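PDB 1SG1: tumor necrosis factor receptor superfamily member 16 from Rattus norvegicus, which probably binds nerve growth factor and other neurotrophins through an elongated extracellular portion built of disulfide-rich repeats. Local coordinates for residues K17-N20 with G24-Q27; A69-V72 with D76-C79; G124-E129 with P135-T140. One frame throughout, in Å; residues are numbered along the deposited sequence.

Overall arrangement
The chain is a long, helix-free rod, and the three contacts follow one another along it in sequence order. Contact 1 lies about 21 Å from contact 2, centre to centre, and contact 2 lies about 40 Å from contact 3; since contacts 1 and 3 are about 61 Å apart, the three centres fall almost on a straight line. None touches another, and the nearest atoms of contacts 1 and 2 are still about 10 Å apart. Each places at least one disulfide cysteine beside a short antiparallel strand pair. Chains of another protein, presumably the neurotrophin, approach all three: at contact 1 one reaches Asn20 alone, while contacts 2 and 3 each meet two.

Contact 1 (K17-N20 with G24-Q27); sequences KACN and GVAQ
Sulfur contacts carry this meeting: Cys19 SG lies 3.2 Å from the carbonyl O of Gly24 and also 3.2 Å from Val25 CG2, the second a close approach for sulfur and a methyl carbon. Both come from the same torsion, which swings SG opposite the carbonyl carbon of Cys19 (chi1 -60°) and points it at the strand. Of the two Val25 branches, CG2 meets the sulfur because it lies beside its own backbone N, while CG1 is turned the other way. Cys19 CB follows more loosely, 3.7 Å from Gly24 O. The same sulfur is bonded to Cys36 SG, one of the paired cysteines of this tumor necrosis factor receptor type fold, and because Cys36 lies on strand 35-38, the antiparallel partner of strand 23-27, the disulfide ties the loop to that neighbouring strand while the sulfur rests against Gly24 and Val25. Backbone hydrogen bonds join Gly24 to Glu37, Ala26 to Val35 and, on the loop side, Cys19 to Ser50, and Ala26 with Gln27 forms a classic beta bulge opposite Val35. More locally, Asn20 ND2 bonds to OE1 of Glu23, just ahead of Gly24.

Contact 2 (A69-V72 with D76-C79); sequences APCV and DAVC
Ala69 and Val78 face each other as an antiparallel hydrogen-bonded pair at the end of a beta hairpin, strands 65-69 and 78-81, in a cysteine-rich repeat of the receptor. Ala69 N gives to Val78 O at 3.0 Å, and Val78 N returns a straighter bond (160°) to Ala69 O. Past this pair, Cys71 and Ala77 stay close, their CA atoms 4.0 Å apart, without a strand bridge. Ala69 CB packs against Val78 CB and CG2 on one face of the pair; a chain of another protein, perhaps the neurotrophin, covers both residues. Cys71 SG, bonded to Cys58, stands opposite its own backbone N (chi1 -157°), which brings it to 3.8 Å from Asp76 CA. OD1 of Asp76 takes the N-H of Ala77 from above the carboxylate plane, at a distance so short that its exact value is doubtful, and OD2 bonds to Thr59 OG1. With a leucine in its place, Thr59 OG1 would probably lose this partner and the Ala77 N-H its side-chain acceptor. Between the two segments, Ala77 CB sits 3.2 Å from Ala69 O and 3.6 Å from Cys71 N.

Contact 3 (G124-E129 with P135-T140); sequences GTYSDE and PCLPCT
Tyr126 lays its ring at a slant across the side chain of Leu137, with CE1 3.5 Å from Leu137 CB and the hydroxyl end reaching CD1 at 3.8 Å. The first torsion of the tyrosine (chi1 72°) sets the ring between its backbone N and carbonyl carbon, and this folds it toward the opposite strand; Pro138 O then lies at the ring edge, near the ring plane. Leu137 carries CG opposite its carbonyl carbon, with CD1 toward the tyrosine oxygen. On the other face of the strand pair, Thr125 turns OG1 toward Cys136, where it touches CB at 3.3 Å while hydrogen-bonding to Pro122 O. Cys139 brings SG to 3.2 Å from Gly124 O.

The backbone forms a beta hairpin of strands 125-126 and 137-138. Leu137 N gives a nearly straight bond of 2.7 Å to Tyr126 O, in the carbonyl plane, and the CA of Cys136 approaches the same oxygen at 3.2 Å in a CA-H...O contact. The return bond, Tyr126 N to Leu137 O, is less sure because that oxygen is modelled too close to Thr125. Beyond the strands, Cys139 N bonds to Gly124 O (169°).

Disulfides join Cys136 to Cys121 and Cys139 to Cys152, and a chain of another protein, probably the neurotrophin, makes aromatic packing on Leu137 and Pro138. With no salt bridge between the segments, cohesion here comes from main-chain bonds and from apolar contact of Tyr126 with Leu137, backed by covalent sulfur links to neighbouring loops.

Contact 1 (K17-N20 with G24-Q27)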
ATOM      1  N   LYS C  17       7.920  32.905 -19.229  1.00 65.20           N
ATOM      2  CA  LYS C  17       7.778  32.371 -17.879  1.00 63.54           C
ATOM      3  C   LYS C  17       7.503  30.885 -18.035  1.00 61.12           C
ATOM      4  O   LYS C  17       7.056  30.442 -19.092  1.00 59.89           O
ATOM      5  CB  LYS C  17       6.601  33.020 -17.149  1.00 65.93           C
ATOM      6  CG  LYS C  17       6.827  34.458 -16.734  1.00 70.08           C
ATOM      7  CD  LYS C  17       5.566  35.040 -16.101  1.00 72.87           C
ATOM      8  CE  LYS C  17       5.855  36.356 -15.387  1.00 74.51           C
ATOM      9  NZ  LYS C  17       6.802  36.163 -14.243  1.00 75.58           N
ATOM     10  N   ALA C  18       7.759  30.113 -16.987  1.00 58.30           N
ATOM     11  CA  ALA C  18       7.527  28.681 -17.062  1.00 57.97           C
ATOM     12  C   ALA C  18       6.392  28.213 -16.160  1.00 55.38           C
ATOM     13  O   ALA C  18       6.172  28.760 -15.082  1.00 49.56           O
ATOM     14  CB  ALA C  18       8.819  27.915 -16.731  1.00 58.90           C
ATOM     15  N   CYS C  19       5.668  27.179 -16.633  1.00 56.23           N
ATOM     16  CA  CYS C  19       4.558  26.590 -15.892  1.00 57.06           C
ATOM     17  C   CYS C  19       5.159  25.596 -14.915  1.00 56.71           C
ATOM     18  O   CYS C  19       5.655  24.544 -15.299  1.00 53.90           O
ATOM     19  CB  CYS C  19       3.590  25.874 -16.831  1.00 57.88           C
ATOM     20  SG  CYS C  19       2.866  26.973 -18.083  1.00 55.71           S
ATOM     21  N   ASN C  20       5.114  25.967 -13.647  1.00 57.60           N
ATOM     22  CA  ASN C  20       5.653  25.174 -12.561  1.00 59.16           C
ATOM     23  C   ASN C  20       5.100  23.753 -12.447  1.00 57.45           C
ATOM     24  O   ASN C  20       4.437  23.244 -13.353  1.00 55.72           O
ATOM     25  CB  ASN C  20       5.443  25.938 -11.248  1.00 63.50           C
ATOM     26  CG  ASN C  20       4.095  26.657 -11.193  1.00 68.35           C
ATOM     27  OD1 ASN C  20       3.800  27.365 -10.227  1.00 72.23           O
ATOM     28  ND2 ASN C  20       3.272  26.479 -12.233  1.00 69.06           N
ATOM     29  N   GLY C  24       0.243  23.069 -16.334  1.00 68.48           N
ATOM     30  CA  GLY C  24       0.674  22.884 -17.704  1.00 67.92           C
ATOM     31  C   GLY C  24       0.588  24.183 -18.494  1.00 68.63           C
ATOM     32  O   GLY C  24       0.175  25.218 -17.967  1.00 67.29           O
ATOM     33  N   VAL C  25       0.982  24.134 -19.765  1.00 68.82           N
ATOM     34  CA  VAL C  25       0.941  25.311 -20.628  1.00 68.71           C
ATOM     35  C   VAL C  25      -0.358  25.368 -21.446  1.00 69.13           C
ATOM     36  O   VAL C  25      -0.568  24.563 -22.355  1.00 68.65           O
ATOM     37  CB  VAL C  25       2.142  25.326 -21.600  1.00 68.19           C
ATOM     38  CG1 VAL C  25       2.074  26.545 -22.506  1.00 67.16           C
ATOM     39  CG2 VAL C  25       3.432  25.329 -20.818  1.00 68.89           C
ATOM     40  N   ALA C  26      -1.225  26.321 -21.117  1.00 69.22           N
ATOM     41  CA  ALA C  26      -2.483  26.478 -21.828  1.00 69.88           C
ATOM     42  C   ALA C  26      -2.181  26.893 -23.268  1.00 71.45           C
ATOM     43  O   ALA C  26      -2.621  26.249 -24.224  1.00 72.67           O
ATOM     44  CB  ALA C  26      -3.340  27.527 -21.142  1.00 68.45           C
ATOM     45  N   GLN C  27      -1.407  27.961 -23.421  1.00 71.89           N
ATOM     46  CA  GLN C  27      -1.051  28.455 -24.745  1.00 72.75           C
ATOM     47  C   GLN C  27       0.411  28.901 -24.794  1.00 71.43           C
ATOM     48  O   GLN C  27       0.843  29.747 -24.010  1.00 69.49           O
ATOM     49  CB  GLN C  27      -1.985  29.603 -25.129  1.00 77.39           C
ATOM     50  CG  GLN C  27      -1.668  30.281 -26.445  1.00 80.47           C
ATOM     51  CD  GLN C  27      -2.553  31.483 -26.674  1.00 80.98           C
ATOM     52  OE1 GLN C  27      -3.754  31.348 -26.927  1.00 82.03           O
ATOM     53  NE2 GLN C  27      -1.969  32.671 -26.566  1.00 81.53           N
TER

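Contact 2 (A69-V72 with D76-C79)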
ATOM      1  N   ALA C  69      -0.308   3.192  -8.212  1.00 27.10           N
ATOM      2  CA  ALA C  69      -0.156   4.577  -7.791  1.00 31.33           C
ATOM      3  C   ALA C  69      -1.168   5.476  -8.514  1.00 32.71           C
ATOM      4  O   ALA C  69      -1.296   5.431  -9.732  1.00 33.20           O
ATOM      5  CB  ALA C  69       1.258   5.042  -8.078  1.00 34.19           C
ATOM      6  N   PRO C  70      -1.925   6.290  -7.771  1.00 34.33           N
ATOM      7  CA  PRO C  70      -2.882   7.137  -8.489  1.00 35.89           C
ATOM      8  C   PRO C  70      -2.260   8.425  -9.035  1.00 35.47           C
ATOM      9  O   PRO C  70      -1.227   8.909  -8.558  1.00 33.69           O
ATOM     10  CB  PRO C  70      -3.952   7.402  -7.447  1.00 34.62           C
ATOM     11  CG  PRO C  70      -3.160   7.504  -6.209  1.00 35.95           C
ATOM     12  CD  PRO C  70      -2.143   6.372  -6.319  1.00 36.47           C
ATOM     13  N   CYS C  71      -2.906   8.981 -10.045  1.00 37.02           N
ATOM     14  CA  CYS C  71      -2.415  10.191 -10.666  1.00 37.98           C
ATOM     15  C   CYS C  71      -2.708  11.470  -9.889  1.00 36.54           C
ATOM     16  O   CYS C  71      -3.857  11.745  -9.558  1.00 37.75           O
ATOM     17  CB  CYS C  71      -3.010  10.312 -12.050  1.00 37.21           C
ATOM     18  SG  CYS C  71      -2.033  11.358 -13.161  1.00 41.35           S
ATOM     19  N   VAL C  72      -1.665  12.231  -9.585  1.00 34.94           N
ATOM     20  CA  VAL C  72      -1.827  13.508  -8.907  1.00 38.11           C
ATOM     21  C   VAL C  72      -1.567  14.565  -9.965  1.00 36.23           C
ATOM     22  O   VAL C  72      -1.105  14.240 -11.056  1.00 37.47           O
ATOM     23  CB  VAL C  72      -0.839  13.680  -7.764  1.00 37.92           C
ATOM     24  CG1 VAL C  72      -0.889  15.118  -7.251  1.00 43.16           C
ATOM     25  CG2 VAL C  72      -1.205  12.740  -6.643  1.00 40.87           C
ATOM     26  N   ASP C  76       2.436  11.420 -12.543  1.00 30.60           N
ATOM     27  CA  ASP C  76       1.664  10.469 -13.302  1.00 29.09           C
ATOM     28  C   ASP C  76       1.295   9.294 -12.398  1.00 30.84           C
ATOM     29  O   ASP C  76       1.818   9.146 -11.287  1.00 29.66           O
ATOM     30  CB  ASP C  76       2.496   9.973 -14.471  1.00 26.73           C
ATOM     31  CG  ASP C  76       1.689   9.176 -15.454  1.00 22.41           C
ATOM     32  OD1 ASP C  76       0.460   9.164 -15.334  1.00 21.74           O
ATOM     33  OD2 ASP C  76       2.284   8.568 -16.353  1.00 23.36           O
ATOM     34  N   ALA C  77       0.391   8.459 -12.893  1.00 29.53           N
ATOM     35  CA  ALA C  77      -0.040   7.303 -12.172  1.00 30.47           C
ATOM     36  C   ALA C  77       0.926   6.187 -12.535  1.00 31.19           C
ATOM     37  O   ALA C  77       1.666   6.293 -13.506  1.00 30.46           O
ATOM     38  CB  ALA C  77      -1.445   6.937 -12.588  1.00 30.21           C
ATOM     39  N   VAL C  78       0.926   5.128 -11.732  1.00 29.59           N
ATOM     40  CA  VAL C  78       1.750   3.978 -12.006  1.00 28.19           C
ATOM     41  C   VAL C  78       0.850   2.742 -11.980  1.00 28.59           C
ATOM     42  O   VAL C  78      -0.050   2.634 -11.161  1.00 21.78           O
ATOM     43  CB  VAL C  78       2.909   3.854 -11.006  1.00 29.78           C
ATOM     44  CG1 VAL C  78       3.896   2.854 -11.524  1.00 27.25           C
ATOM     45  CG2 VAL C  78       3.601   5.211 -10.822  1.00 27.82           C
ATOM     46  N   CYS C  79       1.095   1.841 -12.930  1.00 30.65           N
ATOM     47  CA  CYS C  79       0.332   0.620 -13.087  1.00 34.44           C
ATOM     48  C   CYS C  79       1.181  -0.631 -13.036  1.00 37.21           C
ATOM     49  O   CYS C  79       2.253  -0.676 -13.603  1.00 38.70           O
ATOM     50  CB  CYS C  79      -0.384   0.617 -14.423  1.00 34.19           C
ATOM     51  SG  CYS C  79      -1.474   2.023 -14.764  1.00 34.44           S
TER

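Contact 3 (G124-E129 with P135-T140)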
ATOM      1  N   GLY C 124      10.814 -33.746   5.667  1.00 47.18           N
ATOM      2  CA  GLY C 124      10.164 -33.251   6.860  1.00 45.92           C
ATOM      3  C   GLY C 124       9.051 -32.236   6.709  1.00 44.27           C
ATOM      4  O   GLY C 124       8.510 -31.785   7.716  1.00 43.20           O
ATOM      5  N   THR C 125       8.713 -31.865   5.478  1.00 43.98           N
ATOM      6  CA  THR C 125       7.647 -30.886   5.249  1.00 43.58           C
ATOM      7  C   THR C 125       6.701 -31.316   4.146  1.00 43.20           C
ATOM      8  O   THR C 125       6.981 -32.243   3.391  1.00 43.99           O
ATOM      9  CB  THR C 125       8.195 -29.468   4.893  1.00 43.78           C
ATOM     10  OG1 THR C 125       8.750 -29.469   3.568  1.00 41.64           O
ATOM     11  CG2 THR C 125       9.252 -29.039   5.905  1.00 42.52           C
ATOM     12  N   TYR C 126       5.575 -30.627   4.050  1.00 42.24           N
ATOM     13  CA  TYR C 126       4.592 -30.973   3.052  1.00 40.99           C
ATOM     14  C   TYR C 126       3.871 -29.730   2.594  1.00 42.27           C
ATOM     15  O   TYR C 126       4.043 -28.646   3.155  1.00 42.98           O
ATOM     16  CB  TYR C 126       3.554 -31.921   3.646  1.00 40.98           C
ATOM     17  CG  TYR C 126       2.624 -31.221   4.616  1.00 39.88           C
ATOM     18  CD1 TYR C 126       3.092 -30.755   5.849  1.00 40.73           C
ATOM     19  CD2 TYR C 126       1.293 -30.968   4.277  1.00 39.09           C
ATOM     20  CE1 TYR C 126       2.261 -30.054   6.718  1.00 38.30           C
ATOM     21  CE2 TYR C 126       0.453 -30.268   5.137  1.00 38.44           C
ATOM     22  CZ  TYR C 126       0.943 -29.815   6.355  1.00 39.07           C
ATOM     23  OH  TYR C 126       0.108 -29.139   7.222  1.00 39.83           O
ATOM     24  N   SER C 127       3.058 -29.906   1.564  1.00 44.10           N
ATOM     25  CA  SER C 127       2.247 -28.840   1.028  1.00 47.02           C
ATOM     26  C   SER C 127       0.968 -29.520   0.652  1.00 48.17           C
ATOM     27  O   SER C 127       0.938 -30.385  -0.203  1.00 47.79           O
ATOM     28  CB  SER C 127       2.874 -28.185  -0.207  1.00 51.42           C
ATOM     29  OG  SER C 127       2.030 -27.145  -0.690  1.00 49.61           O
ATOM     30  N   ASP C 128      -0.081 -29.104   1.334  1.00 52.02           N
ATOM     31  CA  ASP C 128      -1.431 -29.614   1.175  1.00 53.88           C
ATOM     32  C   ASP C 128      -2.150 -29.091  -0.058  1.00 53.67           C
ATOM     33  O   ASP C 128      -2.998 -29.772  -0.613  1.00 54.29           O
ATOM     34  CB  ASP C 128      -2.242 -29.203   2.403  1.00 56.68           C
ATOM     35  CG  ASP C 128      -2.794 -30.373   3.146  1.00 57.73           C
ATOM     36  OD1 ASP C 128      -3.670 -31.055   2.585  1.00 60.71           O
ATOM     37  OD2 ASP C 128      -2.353 -30.610   4.289  1.00 59.92           O
ATOM     38  N   GLU C 129      -1.814 -27.881  -0.484  1.00 53.56           N
ATOM     39  CA  GLU C 129      -2.526 -27.293  -1.604  1.00 54.09           C
ATOM     40  C   GLU C 129      -1.734 -26.718  -2.749  1.00 51.15           C
ATOM     41  O   GLU C 129      -0.502 -26.607  -2.710  1.00 50.42           O
ATOM     42  CB  GLU C 129      -3.462 -26.208  -1.081  1.00 58.74           C
ATOM     43  CG  GLU C 129      -4.383 -26.694  -0.001  1.00 65.13           C
ATOM     44  CD  GLU C 129      -4.948 -25.562   0.802  1.00 70.41           C
ATOM     45  OE1 GLU C 129      -5.662 -24.724   0.208  1.00 74.20           O
ATOM     46  OE2 GLU C 129      -4.671 -25.506   2.026  1.00 73.18           O
ATOM     47  N   PRO C 135       3.842 -21.880   1.864  1.00 28.68           N
ATOM     48  CA  PRO C 135       5.178 -22.470   1.936  1.00 24.23           C
ATOM     49  C   PRO C 135       5.026 -23.899   2.459  1.00 23.45           C
ATOM     50  O   PRO C 135       3.982 -24.257   2.981  1.00 19.89           O
ATOM     51  CB  PRO C 135       5.897 -21.554   2.914  1.00 28.55           C
ATOM     52  CG  PRO C 135       4.818 -21.213   3.879  1.00 31.40           C
ATOM     53  CD  PRO C 135       3.587 -21.001   3.017  1.00 29.27           C
ATOM     54  N   CYS C 136       6.054 -24.727   2.293  1.00 25.24           N
ATOM     55  CA  CYS C 136       6.000 -26.105   2.772  1.00 27.25           C
ATOM     56  C   CYS C 136       5.956 -26.031   4.288  1.00 27.95           C
ATOM     57  O   CYS C 136       6.638 -25.219   4.900  1.00 30.79           O
ATOM     58  CB  CYS C 136       7.214 -26.885   2.282  1.00 27.58           C
ATOM     59  SG  CYS C 136       7.251 -27.174   0.467  1.00 31.27           S
ATOM     60  N   LEU C 137       5.124 -26.860   4.896  1.00 29.59           N
ATOM     61  CA  LEU C 137       4.970 -26.825   6.334  1.00 27.83           C
ATOM     62  C   LEU C 137       5.635 -27.978   7.062  1.00 30.07           C
ATOM     63  O   LEU C 137       5.891 -29.045   6.485  1.00 29.29           O
ATOM     64  CB  LEU C 137       3.475 -26.788   6.683  1.00 28.32           C
ATOM     65  CG  LEU C 137       2.680 -25.586   6.153  1.00 24.00           C
ATOM     66  CD1 LEU C 137       1.323 -25.575   6.803  1.00 26.41           C
ATOM     67  CD2 LEU C 137       3.390 -24.294   6.482  1.00 28.34           C
ATOM     68  N   PRO C 138       5.959 -27.769   8.340  1.00 33.17           N
ATOM     69  CA  PRO C 138       6.592 -28.840   9.105  1.00 33.12           C
ATOM     70  C   PRO C 138       5.570 -29.913   9.472  1.00 33.34           C
ATOM     71  O   PRO C 138       4.480 -29.617   9.942  1.00 32.70           O
ATOM     72  CB  PRO C 138       7.195 -28.103  10.315  1.00 36.56           C
ATOM     73  CG  PRO C 138       6.355 -26.905  10.461  1.00 34.84           C
ATOM     74  CD  PRO C 138       6.112 -26.479   9.029  1.00 34.52           C
ATOM     75  N   CYS C 139       5.934 -31.161   9.224  1.00 37.61           N
ATOM     76  CA  CYS C 139       5.058 -32.298   9.492  1.00 39.80           C
ATOM     77  C   CYS C 139       4.603 -32.417  10.942  1.00 39.91           C
ATOM     78  O   CYS C 139       5.332 -32.043  11.871  1.00 41.29           O
ATOM     79  CB  CYS C 139       5.754 -33.608   9.118  1.00 40.08           C
ATOM     80  SG  CYS C 139       6.118 -33.952   7.358  1.00 45.86           S
ATOM     81  N   THR C 140       3.391 -32.937  11.128  1.00 38.51           N
ATOM     82  CA  THR C 140       2.871 -33.189  12.462  1.00 37.21           C
ATOM     83  C   THR C 140       3.508 -34.505  12.921  1.00 35.98           C
ATOM     84  O   THR C 140       3.564 -35.472  12.164  1.00 31.55           O
ATOM     85  CB  THR C 140       1.348 -33.411  12.456  1.00 38.93           C
ATOM     86  OG1 THR C 140       0.672 -32.156  12.387  1.00 41.29           O
ATOM     87  CG2 THR C 140       0.906 -34.142  13.715  1.00 41.88           C
TER